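Local structure of KLLA0C04147p (Kluyveromyces lactis, 5H2D) at residues L17-F22 against Y419-R424; L23-K28 against P342-W347. The protein binds ergosterol in the pocket of its oxysterol-binding-protein-related (ORD) domain and probably transfers sterol between membranes. One frame throughout, in Å; residues are numbered along the deposited sequence.

Contact 1 of 2, residues L17-F22 against Y419-R424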
ATOM      1  N   LEU A  17      20.333   7.253   7.826  1.00 21.39           N
ATOM      2  CA  LEU A  17      21.658   6.709   7.557  1.00 24.72           C
ATOM      3  C   LEU A  17      22.282   6.098   8.807  1.00 21.99           C
ATOM      4  O   LEU A  17      22.906   5.034   8.732  1.00 22.37           O
ATOM      5  CB  LEU A  17      22.564   7.799   6.990  1.00 25.11           C
ATOM      6  CG  LEU A  17      22.344   8.103   5.511  1.00 27.45           C
ATOM      7  CD1 LEU A  17      23.390   9.095   5.014  1.00 30.99           C
ATOM      8  CD2 LEU A  17      22.396   6.814   4.704  1.00 30.08           C
ATOM      9  N   GLU A  18      22.124   6.744   9.961  1.00 20.11           N
ATOM     10  CA  GLU A  18      22.746   6.221  11.172  1.00 20.30           C
ATOM     11  C   GLU A  18      22.150   4.884  11.573  1.00 20.17           C
ATOM     12  O   GLU A  18      22.854   4.039  12.134  1.00 21.11           O
ATOM     13  CB  GLU A  18      22.614   7.229  12.316  1.00 25.07           C
ATOM     14  CG  GLU A  18      23.212   8.592  11.995  1.00 34.49           C
ATOM     15  CD  GLU A  18      23.201   9.545  13.184  1.00 41.05           C
ATOM     16  OE1 GLU A  18      24.200  10.276  13.370  1.00 44.76           O
ATOM     17  OE2 GLU A  18      22.196   9.564  13.929  1.00 43.50           O
ATOM     18  N   GLU A  19      20.862   4.673  11.294  1.00 19.57           N
ATOM     19  CA  GLU A  19      20.208   3.413  11.616  1.00 19.08           C
ATOM     20  C   GLU A  19      20.438   2.338  10.558  1.00 18.38           C
ATOM     21  O   GLU A  19      19.894   1.238  10.689  1.00 19.74           O
ATOM     22  CB  GLU A  19      18.707   3.652  11.832  1.00 17.34           C
ATOM     23  CG  GLU A  19      18.430   4.612  12.981  1.00 20.49           C
ATOM     24  CD  GLU A  19      16.981   4.615  13.444  1.00 23.01           C
ATOM     25  OE1 GLU A  19      16.128   3.972  12.785  1.00 17.13           O
ATOM     26  OE2 GLU A  19      16.709   5.263  14.480  1.00 21.10           O
ATOM     27  N   GLY A  20      21.225   2.616   9.527  1.00 18.84           N
ATOM     28  CA  GLY A  20      21.584   1.592   8.561  1.00 17.89           C
ATOM     29  C   GLY A  20      20.420   1.162   7.698  1.00 17.83           C
ATOM     30  O   GLY A  20      20.333  -0.012   7.324  1.00 17.09           O
ATOM     31  N   SER A  21      19.541   2.101   7.347  1.00 17.18           N
ATOM     32  CA  SER A  21      18.290   1.754   6.675  1.00 14.90           C
ATOM     33  C   SER A  21      18.500   1.151   5.295  1.00 17.40           C
ATOM     34  O   SER A  21      17.611   0.460   4.785  1.00 15.91           O
ATOM     35  CB  SER A  21      17.426   3.008   6.562  1.00 15.89           C
ATOM     36  OG  SER A  21      17.291   3.615   7.828  1.00 17.84           O
ATOM     37  N   PHE A  22      19.636   1.405   4.659  1.00 15.12           N
ATOM     38  CA  PHE A  22      19.858   0.942   3.301  1.00 16.49           C
ATOM     39  C   PHE A  22      20.877  -0.178   3.229  1.00 15.04           C
ATOM     40  O   PHE A  22      21.129  -0.704   2.140  1.00 15.96           O
ATOM     41  CB  PHE A  22      20.261   2.135   2.432  1.00 17.18           C
ATOM     42  CG  PHE A  22      19.314   3.286   2.574  1.00 15.68           C
ATOM     43  CD1 PHE A  22      18.033   3.202   2.047  1.00 17.82           C
ATOM     44  CD2 PHE A  22      19.663   4.412   3.299  1.00 20.01           C
ATOM     45  CE1 PHE A  22      17.140   4.237   2.203  1.00 17.03           C
ATOM     46  CE2 PHE A  22      18.765   5.452   3.468  1.00 20.42           C
ATOM     47  CZ  PHE A  22      17.498   5.367   2.913  1.00 19.68           C
ATOM     48  N   TYR A 419      13.360  -1.409  15.092  1.00 15.36           N
ATOM     49  CA  TYR A 419      13.626  -2.451  14.104  1.00 13.63           C
ATOM     50  C   TYR A 419      14.921  -2.197  13.338  1.00 14.39           C
ATOM     51  O   TYR A 419      15.761  -3.095  13.203  1.00 14.76           O
ATOM     52  CB  TYR A 419      12.456  -2.556  13.132  1.00 14.36           C
ATOM     53  CG  TYR A 419      12.702  -3.532  12.002  1.00 11.13           C
ATOM     54  CD1 TYR A 419      12.548  -4.895  12.210  1.00 11.88           C
ATOM     55  CD2 TYR A 419      13.091  -3.092  10.729  1.00 11.05           C
ATOM     56  CE1 TYR A 419      12.766  -5.809  11.186  1.00 13.84           C
ATOM     57  CE2 TYR A 419      13.309  -4.012   9.687  1.00 12.65           C
ATOM     58  CZ  TYR A 419      13.140  -5.364   9.935  1.00 11.15           C
ATOM     59  OH  TYR A 419      13.319  -6.296   8.928  1.00 12.44           O
ATOM     60  N   TRP A 420      15.087  -0.987  12.803  1.00 13.31           N
ATOM     61  CA  TRP A 420      16.225  -0.755  11.921  1.00 12.57           C
ATOM     62  C   TRP A 420      17.540  -0.741  12.696  1.00 15.21           C
ATOM     63  O   TRP A 420      18.551  -1.228  12.183  1.00 14.94           O
ATOM     64  CB  TRP A 420      16.022   0.538  11.129  1.00 15.86           C
ATOM     65  CG  TRP A 420      14.823   0.457  10.210  1.00 14.51           C
ATOM     66  CD1 TRP A 420      13.574   0.954  10.449  1.00 13.40           C
ATOM     67  CD2 TRP A 420      14.763  -0.191   8.930  1.00 15.15           C
ATOM     68  NE1 TRP A 420      12.740   0.670   9.385  1.00 15.13           N
ATOM     69  CE2 TRP A 420      13.445  -0.029   8.442  1.00 13.64           C
ATOM     70  CE3 TRP A 420      15.698  -0.874   8.140  1.00 14.84           C
ATOM     71  CZ2 TRP A 420      13.041  -0.524   7.204  1.00 14.38           C
ATOM     72  CZ3 TRP A 420      15.298  -1.372   6.910  1.00 14.84           C
ATOM     73  CH2 TRP A 420      13.968  -1.196   6.458  1.00 12.65           C
ATOM     74  N   LYS A 421      17.540  -0.216  13.927  1.00 16.87           N
ATOM     75  CA  LYS A 421      18.762  -0.250  14.732  1.00 16.46           C
ATOM     76  C   LYS A 421      19.132  -1.679  15.103  1.00 17.66           C
ATOM     77  O   LYS A 421      20.298  -2.079  14.982  1.00 17.42           O
ATOM     78  CB  LYS A 421      18.584   0.602  15.988  1.00 19.42           C
ATOM     79  CG  LYS A 421      18.177   2.024  15.692  1.00 22.05           C
ATOM     80  CD  LYS A 421      18.214   2.907  16.930  1.00 26.79           C
ATOM     81  CE  LYS A 421      17.326   2.379  18.026  1.00 26.97           C
ATOM     82  NZ  LYS A 421      17.217   3.353  19.155  1.00 30.70           N
ATOM     83  N   GLN A 422      18.160  -2.470  15.558  1.00 16.80           N
ATOM     84  CA  GLN A 422      18.465  -3.854  15.900  1.00 15.95           C
ATOM     85  C   GLN A 422      18.889  -4.636  14.669  1.00 16.80           C
ATOM     86  O   GLN A 422      19.733  -5.529  14.764  1.00 19.70           O
ATOM     87  CB  GLN A 422      17.267  -4.515  16.579  1.00 21.96           C
ATOM     88  CG  GLN A 422      16.835  -3.802  17.846  1.00 23.73           C
ATOM     89  CD  GLN A 422      15.904  -4.636  18.704  1.00 32.26           C
ATOM     90  OE1 GLN A 422      15.729  -5.834  18.472  1.00 32.99           O
ATOM     91  NE2 GLN A 422      15.305  -4.005  19.709  1.00 37.94           N
ATOM     92  N   ARG A 423      18.317  -4.309  13.511  1.00 16.20           N
ATOM     93  CA  ARG A 423      18.748  -4.921  12.257  1.00 16.40           C
ATOM     94  C   ARG A 423      20.191  -4.544  11.930  1.00 15.67           C
ATOM     95  O   ARG A 423      21.008  -5.403  11.575  1.00 17.60           O
ATOM     96  CB  ARG A 423      17.790  -4.479  11.150  1.00 15.16           C
ATOM     97  CG  ARG A 423      18.104  -4.950   9.734  1.00 14.62           C
ATOM     98  CD  ARG A 423      17.236  -4.149   8.779  1.00 12.72           C
ATOM     99  NE  ARG A 423      17.317  -4.587   7.387  1.00 13.32           N
ATOM    100  CZ  ARG A 423      18.252  -4.197   6.527  1.00 15.10           C
ATOM    101  NH1 ARG A 423      19.214  -3.375   6.917  1.00 16.17           N
ATOM    102  NH2 ARG A 423      18.226  -4.628   5.280  1.00 13.92           N
ATOM    103  N   ARG A 424      20.502  -3.251  12.015  1.00 14.99           N
ATOM    104  CA  ARG A 424      21.869  -2.766  11.835  1.00 16.75           C
ATOM    105  C   ARG A 424      22.862  -3.537  12.697  1.00 19.67           C
ATOM    106  O   ARG A 424      23.980  -3.848  12.253  1.00 17.58           O
ATOM    107  CB  ARG A 424      21.911  -1.272  12.167  1.00 17.28           C
ATOM    108  CG  ARG A 424      23.276  -0.612  12.054  1.00 17.16           C
ATOM    109  CD  ARG A 424      23.290   0.711  12.818  1.00 16.30           C
ATOM    110  NE  ARG A 424      23.035   0.491  14.236  1.00 18.57           N
ATOM    111  CZ  ARG A 424      22.495   1.384  15.060  1.00 18.38           C
ATOM    112  NH1 ARG A 424      22.139   2.587  14.620  1.00 21.61           N
ATOM    113  NH2 ARG A 424      22.292   1.061  16.328  1.00 20.42           N
TER
HETATM  114  O   HOH W   1      15.049   1.714  14.045  1.00 19.98           O
HETATM  115  O   HOH W   2      14.927   4.973  17.175  1.00 31.62           O
HETATM  116  O   HOH W   3      19.412  -1.682   9.441  1.00 17.21           O
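Trp420 and Arg424 pack closely against the end of helix 7-18 from one side of helix 419-424. The six-membered part of the Trp420 indole lies against the backbone of Ser21, with CZ3 3.6 Å from Ser21 O. Arg424 reaches past Gly20. Its CG stands anti to the backbone N (chi1 179°), and a bend at chi3 brings NH1 to Glu18 O at 3.0 Å. That carbonyl lies at the guanidinium edge, near its plane, but the donor sits above the carbonyl plane. Gly20 has positive phi, and a side chain there would press on Arg424 CG. Water 3 lies between the backbones, 2.8 Å from Gly20 O and 2.9 Å from Trp420 O, and accepts from NH1 of Arg423, whose NE forms a salt bridge to Glu130 of strand 128-133.

The Glu19 and Lys421 side is wetter. Their apolar parts still touch closely, Glu19 CD to Lys421 CG at 3.6 Å, but OE2 stays 5.1 Å from Lys421 NZ. Water 2 spans these ends, its bond to NZ weak. Water 1 links Glu19 OE1 to Lys421 N. The same OE1 has a salt bridge to Arg139, so strand 138-146 helps to fix the carboxylate.

Two bonds back into the last turn complete a Schellman motif at Gly20. It ends helix 7-18 against the C-terminal helix 419-424 of the ORD domain.

Contact 2 of 2, residues L23-K28 against P342-W347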
ATOM      1  N   LEU A  23      21.434  -0.585   4.367  1.00 16.25           N
ATOM      2  CA  LEU A  23      22.328  -1.733   4.385  1.00 17.55           C
ATOM      3  C   LEU A  23      21.603  -2.972   3.882  1.00 17.00           C
ATOM      4  O   LEU A  23      20.468  -3.249   4.289  1.00 16.17           O
ATOM      5  CB  LEU A  23      22.852  -1.973   5.796  1.00 17.46           C
ATOM      6  CG  LEU A  23      23.636  -0.812   6.388  1.00 21.02           C
ATOM      7  CD1 LEU A  23      23.888  -1.062   7.857  1.00 21.76           C
ATOM      8  CD2 LEU A  23      24.947  -0.614   5.624  1.00 20.67           C
ATOM      9  N   GLY A  24      22.267  -3.713   3.000  1.00 17.76           N
ATOM     10  CA  GLY A  24      21.724  -4.933   2.437  1.00 15.97           C
ATOM     11  C   GLY A  24      20.953  -4.736   1.149  1.00 15.77           C
ATOM     12  O   GLY A  24      20.514  -5.725   0.549  1.00 16.33           O
ATOM     13  N   TYR A  25      20.769  -3.493   0.710  1.00 15.67           N
ATOM     14  CA  TYR A  25      20.012  -3.194  -0.498  1.00 17.05           C
ATOM     15  C   TYR A  25      20.925  -2.853  -1.670  1.00 19.49           C
ATOM     16  O   TYR A  25      20.525  -2.132  -2.594  1.00 20.67           O
ATOM     17  CB  TYR A  25      18.993  -2.088  -0.205  1.00 15.70           C
ATOM     18  CG  TYR A  25      17.797  -2.640   0.557  1.00 15.78           C
ATOM     19  CD1 TYR A  25      16.768  -3.276  -0.117  1.00 16.20           C
ATOM     20  CD2 TYR A  25      17.724  -2.559   1.943  1.00 13.58           C
ATOM     21  CE1 TYR A  25      15.684  -3.807   0.566  1.00 13.12           C
ATOM     22  CE2 TYR A  25      16.643  -3.095   2.643  1.00 12.88           C
ATOM     23  CZ  TYR A  25      15.631  -3.712   1.935  1.00 14.00           C
ATOM     24  OH  TYR A  25      14.566  -4.250   2.609  1.00 14.70           O
ATOM     25  N   GLU A  26      22.142  -3.416  -1.662  1.00 19.79           N
ATOM     26  CA  GLU A  26      23.122  -3.118  -2.702  1.00 23.27           C
ATOM     27  C   GLU A  26      22.777  -3.767  -4.035  1.00 21.41           C
ATOM     28  O   GLU A  26      23.188  -3.259  -5.086  1.00 23.65           O
ATOM     29  CB  GLU A  26      24.515  -3.564  -2.248  1.00 24.36           C
ATOM     30  CG  GLU A  26      25.036  -2.823  -1.021  1.00 30.86           C
ATOM     31  CD  GLU A  26      24.485  -3.365   0.295  1.00 28.85           C
ATOM     32  OE1 GLU A  26      24.601  -2.665   1.333  1.00 32.35           O
ATOM     33  OE2 GLU A  26      23.952  -4.492   0.297  1.00 22.92           O
ATOM     34  N   ASP A  27      22.040  -4.878  -4.029  1.00 18.78           N
ATOM     35  CA  ASP A  27      21.733  -5.571  -5.274  1.00 16.61           C
ATOM     36  C   ASP A  27      20.793  -4.748  -6.145  1.00 20.21           C
ATOM     37  O   ASP A  27      19.906  -4.036  -5.657  1.00 18.97           O
ATOM     38  CB  ASP A  27      21.098  -6.937  -5.003  1.00 16.47           C
ATOM     39  CG  ASP A  27      21.972  -7.826  -4.164  1.00 21.56           C
ATOM     40  OD1 ASP A  27      23.138  -8.063  -4.551  1.00 22.17           O
ATOM     41  OD2 ASP A  27      21.504  -8.276  -3.103  1.00 16.80           O
ATOM     42  N   LYS A  28      20.987  -4.867  -7.453  1.00 19.48           N
ATOM     43  CA  LYS A  28      20.065  -4.269  -8.408  1.00 16.87           C
ATOM     44  C   LYS A  28      18.665  -4.855  -8.227  1.00 15.61           C
ATOM     45  O   LYS A  28      18.505  -6.052  -7.970  1.00 16.56           O
ATOM     46  CB  LYS A  28      20.597  -4.517  -9.821  1.00 22.84           C
ATOM     47  CG  LYS A  28      19.654  -4.275 -10.975  1.00 27.05           C
ATOM     48  CD  LYS A  28      20.403  -4.541 -12.279  1.00 33.46           C
ATOM     49  CE  LYS A  28      19.539  -5.237 -13.310  1.00 38.18           C
ATOM     50  NZ  LYS A  28      18.705  -4.276 -14.074  1.00 38.17           N
ATOM     51  N   PRO A 342      20.423 -11.491  -2.741  1.00 18.07           N
ATOM     52  CA  PRO A 342      21.512 -12.194  -2.033  1.00 19.67           C
ATOM     53  C   PRO A 342      22.152 -11.397  -0.906  1.00 18.36           C
ATOM     54  O   PRO A 342      22.433 -11.966   0.155  1.00 21.38           O
ATOM     55  CB  PRO A 342      22.530 -12.479  -3.152  1.00 21.66           C
ATOM     56  CG  PRO A 342      21.778 -12.364  -4.431  1.00 27.19           C
ATOM     57  CD  PRO A 342      20.593 -11.461  -4.202  1.00 18.73           C
ATOM     58  N   HIS A 343      22.428 -10.105  -1.112  1.00 17.92           N
ATOM     59  CA  HIS A 343      23.027  -9.285  -0.064  1.00 15.86           C
ATOM     60  C   HIS A 343      22.033  -8.851   0.997  1.00 17.13           C
ATOM     61  O   HIS A 343      22.452  -8.382   2.058  1.00 16.18           O
ATOM     62  CB  HIS A 343      23.698  -8.045  -0.662  1.00 20.99           C
ATOM     63  CG  HIS A 343      24.944  -8.352  -1.429  1.00 22.02           C
ATOM     64  ND1 HIS A 343      24.968  -8.443  -2.803  1.00 23.10           N
ATOM     65  CD2 HIS A 343      26.205  -8.611  -1.011  1.00 28.16           C
ATOM     66  CE1 HIS A 343      26.194  -8.733  -3.203  1.00 29.73           C
ATOM     67  NE2 HIS A 343      26.964  -8.842  -2.133  1.00 31.52           N
ATOM     68  N   LEU A 344      20.731  -8.999   0.738  1.00 14.86           N
ATOM     69  CA  LEU A 344      19.714  -8.617   1.706  1.00 14.29           C
ATOM     70  C   LEU A 344      19.438  -9.720   2.722  1.00 13.54           C
ATOM     71  O   LEU A 344      19.273  -9.434   3.916  1.00 14.04           O
ATOM     72  CB  LEU A 344      18.424  -8.248   0.962  1.00 12.68           C
ATOM     73  CG  LEU A 344      17.259  -7.861   1.863  1.00 12.39           C
ATOM     74  CD1 LEU A 344      17.597  -6.643   2.687  1.00 12.90           C
ATOM     75  CD2 LEU A 344      16.021  -7.605   1.022  1.00 15.17           C
ATOM     76  N   LEU A 345      19.403 -10.975   2.272  1.00 14.38           N
ATOM     77  CA  LEU A 345      18.980 -12.072   3.140  1.00 15.62           C
ATOM     78  C   LEU A 345      19.675 -12.102   4.501  1.00 14.63           C
ATOM     79  O   LEU A 345      18.980 -12.339   5.505  1.00 15.42           O
ATOM     80  CB  LEU A 345      19.169 -13.415   2.416  1.00 17.15           C
ATOM     81  CG  LEU A 345      18.310 -13.624   1.168  1.00 16.60           C
ATOM     82  CD1 LEU A 345      18.633 -14.957   0.498  1.00 18.29           C
ATOM     83  CD2 LEU A 345      16.836 -13.564   1.537  1.00 17.82           C
ATOM     84  N   PRO A 346      20.990 -11.885   4.623  1.00 15.31           N
ATOM     85  CA  PRO A 346      21.618 -11.992   5.953  1.00 18.73           C
ATOM     86  C   PRO A 346      21.123 -10.959   6.954  1.00 16.37           C
ATOM     87  O   PRO A 346      21.252 -11.188   8.165  1.00 18.06           O
ATOM     88  CB  PRO A 346      23.114 -11.809   5.656  1.00 18.32           C
ATOM     89  CG  PRO A 346      23.263 -12.151   4.197  1.00 21.09           C
ATOM     90  CD  PRO A 346      21.985 -11.622   3.568  1.00 18.38           C
ATOM     91  N   TRP A 347      20.532  -9.853   6.488  1.00 13.38           N
ATOM     92  CA  TRP A 347      20.033  -8.802   7.364  1.00 14.00           C
ATOM     93  C   TRP A 347      18.639  -9.082   7.910  1.00 13.90           C
ATOM     94  O   TRP A 347      18.255  -8.489   8.922  1.00 14.62           O
ATOM     95  CB  TRP A 347      19.991  -7.465   6.613  1.00 13.83           C
ATOM     96  CG  TRP A 347      21.344  -6.981   6.190  1.00 14.89           C
ATOM     97  CD1 TRP A 347      21.963  -7.202   4.988  1.00 13.97           C
ATOM     98  CD2 TRP A 347      22.259  -6.213   6.980  1.00 17.11           C
ATOM     99  NE1 TRP A 347      23.210  -6.612   4.986  1.00 17.27           N
ATOM    100  CE2 TRP A 347      23.412  -5.999   6.193  1.00 16.39           C
ATOM    101  CE3 TRP A 347      22.214  -5.688   8.276  1.00 16.20           C
ATOM    102  CZ2 TRP A 347      24.514  -5.277   6.664  1.00 17.75           C
ATOM    103  CZ3 TRP A 347      23.306  -4.967   8.740  1.00 20.77           C
ATOM    104  CH2 TRP A 347      24.439  -4.768   7.931  1.00 20.00           C
TER
HETATM  105  O   HOH W   4      25.143  -6.002   2.828  1.00 25.71           O
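Asp27 grips His343 by ring and backbone together, a His-carboxylate pair of the ORD domain that joins the irregular segment 23-28 to 342-347, which ends in a 3-10 turn. The ring of His343 points its ND1 edge at the carboxylate. ND1 donates to Asp27 OD1 at 2.6 Å with an almost straight N-H...O angle of 170°. OD1 lies in the ring plane and is met on its syn side, with the donor tilted out of the carboxylate plane. The carboxylate and ring planes are 34° apart. The other oxygen, OD2, uses its syn lone pair to accept from His343 N at 2.9 Å. Both carboxylate oxygens thus hold one residue, which limits rotation of the carboxylate. The negative charge would probably favour a protonated imidazole. An alanine here would remove both acceptors and is likely to leave His343 ND1 and N without their mates and the ring freer to turn.

Leu344 meets Tyr25 from above. Its CD1 sits over one face of the phenol ring, 3.9 Å from the centroid, in a CH-pi contact. Chi1 of 178° turns the Leu344 branch away from its own N, and both methyls reach that ring. The Tyr25 hydroxyl is hydrogen-bonded to Glu130 of strand 128-133.

At the other end Leu23 covers Trp347. Its CB lies over the six-membered ring, and Leu23 CD1 reaches Trp347 CH2 at 3.7 Å. Gly24 passes close to the indole: Gly24 CA is 3.4 Å from Trp347 NE1. A CB on Gly24 would clash with Trp347 CD1. Glu26 bends back at chi2, and its OE1 accepts from Gly24 N at 3.1 Å. Its other oxygen, OE2, accepts a hydrogen bond from water 4, which in turn accepts from Trp347 NE1 at 3.0 Å.

From the N terminus, contact 1 begins in the last turn of helix 7-18. There 17-22 meets helix 419-424 and closes a loop spanning nearly the whole domain. Residues 23-28 follow directly and form contact 2 with 342-347, which closes a shorter loop within the first. The two loops nest and do not cross. The centres of the two contacts lie about 13 Å apart. Arg423 joins them: its NH2 probably donates to Leu23 O at 2.8 Å and packs on Tyr25 and Leu344, while its NE reaches strand 128-133 through Glu130. The N-terminal segment is thereby tied to the loop after helix 332-337, the C-terminal helix and strand 128-133.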